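Local coordinates for protein LIN-41 (Caenorhabditis elegans, PDB 4UMG) that controls the onset of developmental plasticity as a TRIM-NHL protein, here represented by its filamin domain, at residues V30-A35 / I113-T118. Sequence-based numbering, arbitrary orientation.
Sequences VQLRDA and ILVKGT
Val115 N donates to Thr118 O at 2.8 Å, and Thr118 N returns a bond to Val115 O at 3.0 Å. This pair closes a type I' turn; the positive phi values at Lys116 and Gly117 (83°) fit that class, and the turn links antiparallel strands 107-115 and 118-130 as a beta hairpin. Lys116 NZ reaches the N-terminal arm, bonding Ser3 O and Pro5 O.

Val115 itself faces segment 30-35, where its CG2 meets Leu32 CD2 at 3.8 Å, the two side chains crossing at a slant. Two residues back along both segments, Val30 and Ile113 run past one another in opposite directions, only Val30 CG2 and Ile113 CD1 coming close, at 3.6 Å. Ile113 CG1 lies anti to the carbonyl carbon (chi1 -54°), and the extended chi2 of 151° carries CD1 on toward the valine. The CA atoms of Val30 and Ile113 are 8.9 Å apart and those of Leu32 and Val115 8.7 Å, a gap marking facing layers, as in the immunoglobulin-like sandwich of filamin repeats. Leu99, Ile120 and Val73 pack around these residues.

Val30 bonds through its backbone to Val97 of strand 96-101. All four side chains are buried and meet solely through methyl groups; the cohesion is therefore hydrophobic and dispersive.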
# COMPACT_ATOMS: atom_id res chain seq x y z
N VAL A 30 -4.40 -4.22 1.11
CA VAL A 30 -5.05 -3.12 1.83
C VAL A 30 -6.55 -3.40 1.96
O VAL A 30 -7.21 -3.78 1.00
CB VAL A 30 -4.76 -1.75 1.15
CG1 VAL A 30 -5.45 -0.60 1.87
CG2 VAL A 30 -3.25 -1.50 1.06
N GLN A 31 -7.07 -3.28 3.19
CA GLN A 31 -8.48 -3.53 3.44
C GLN A 31 -9.17 -2.19 3.48
O GLN A 31 -8.84 -1.37 4.33
CB GLN A 31 -8.60 -4.23 4.80
CG GLN A 31 -9.99 -4.71 5.16
CD GLN A 31 -10.49 -5.79 4.26
OE1 GLN A 31 -11.14 -5.52 3.24
NE2 GLN A 31 -10.29 -7.04 4.67
N LEU A 32 -10.08 -1.94 2.53
CA LEU A 32 -10.83 -0.69 2.48
C LEU A 32 -12.14 -0.87 3.22
O LEU A 32 -12.85 -1.87 3.03
CB LEU A 32 -11.12 -0.26 1.04
CG LEU A 32 -9.89 -0.03 0.11
CD1 LEU A 32 -10.34 0.24 -1.30
CD2 LEU A 32 -9.02 1.15 0.58
N ARG A 33 -12.43 0.06 4.10
CA ARG A 33 -13.67 0.05 4.88
C ARG A 33 -14.31 1.41 4.77
O ARG A 33 -13.57 2.41 4.65
CB ARG A 33 -13.38 -0.23 6.39
CG ARG A 33 -12.84 -1.67 6.63
CD ARG A 33 -12.65 -1.94 8.12
NE ARG A 33 -12.01 -3.23 8.37
CZ ARG A 33 -12.66 -4.35 8.69
NH1 ARG A 33 -13.98 -4.34 8.79
NH2 ARG A 33 -12.00 -5.48 8.89
N ASP A 34 -15.64 1.47 4.83
CA ASP A 34 -16.35 2.76 4.81
C ASP A 34 -16.35 3.40 6.21
O ASP A 34 -15.72 2.86 7.12
CB ASP A 34 -17.79 2.58 4.32
CG ASP A 34 -18.64 1.61 5.13
OD1 ASP A 34 -18.38 1.45 6.35
OD2 ASP A 34 -19.56 1.00 4.55
N ALA A 35 -17.03 4.57 6.37
CA ALA A 35 -17.12 5.32 7.63
C ALA A 35 -17.70 4.47 8.78
O ALA A 35 -17.43 4.75 9.95
CB ALA A 35 -17.95 6.58 7.44
N ILE A 113 -0.45 5.45 1.26
CA ILE A 113 -1.69 5.07 0.58
C ILE A 113 -2.73 6.07 1.06
O ILE A 113 -2.88 6.26 2.26
CB ILE A 113 -2.11 3.62 0.92
CG1 ILE A 113 -0.96 2.62 0.62
CG2 ILE A 113 -3.41 3.24 0.16
CD1 ILE A 113 -1.03 1.34 1.54
N LEU A 114 -3.36 6.78 0.10
CA LEU A 114 -4.32 7.84 0.34
C LEU A 114 -5.70 7.44 -0.12
O LEU A 114 -5.87 6.98 -1.25
CB LEU A 114 -3.93 9.13 -0.42
CG LEU A 114 -2.50 9.67 -0.34
CD1 LEU A 114 -2.42 11.01 -1.08
CD2 LEU A 114 -2.02 9.88 1.06
N VAL A 115 -6.68 7.62 0.76
CA VAL A 115 -8.07 7.35 0.42
C VAL A 115 -8.74 8.72 0.46
O VAL A 115 -8.68 9.40 1.50
CB VAL A 115 -8.75 6.32 1.38
CG1 VAL A 115 -10.26 6.46 1.36
CG2 VAL A 115 -8.34 4.90 1.01
N LYS A 116 -9.25 9.18 -0.70
CA LYS A 116 -9.90 10.50 -0.87
C LYS A 116 -8.94 11.63 -0.45
O LYS A 116 -9.35 12.63 0.15
CB LYS A 116 -11.23 10.59 -0.13
CG LYS A 116 -12.28 9.61 -0.63
CD LYS A 116 -13.50 9.68 0.28
CE LYS A 116 -14.56 8.70 -0.14
NZ LYS A 116 -15.62 8.58 0.90
N GLY A 117 -7.66 11.42 -0.73
CA GLY A 117 -6.63 12.41 -0.44
C GLY A 117 -6.10 12.40 0.97
O GLY A 117 -5.33 13.27 1.34
N THR A 118 -6.49 11.41 1.77
CA THR A 118 -6.03 11.33 3.16
C THR A 118 -5.26 10.05 3.41
O THR A 118 -5.79 8.99 3.09
CB THR A 118 -7.25 11.40 4.13
OG1 THR A 118 -7.88 12.67 3.99
CG2 THR A 118 -6.83 11.17 5.60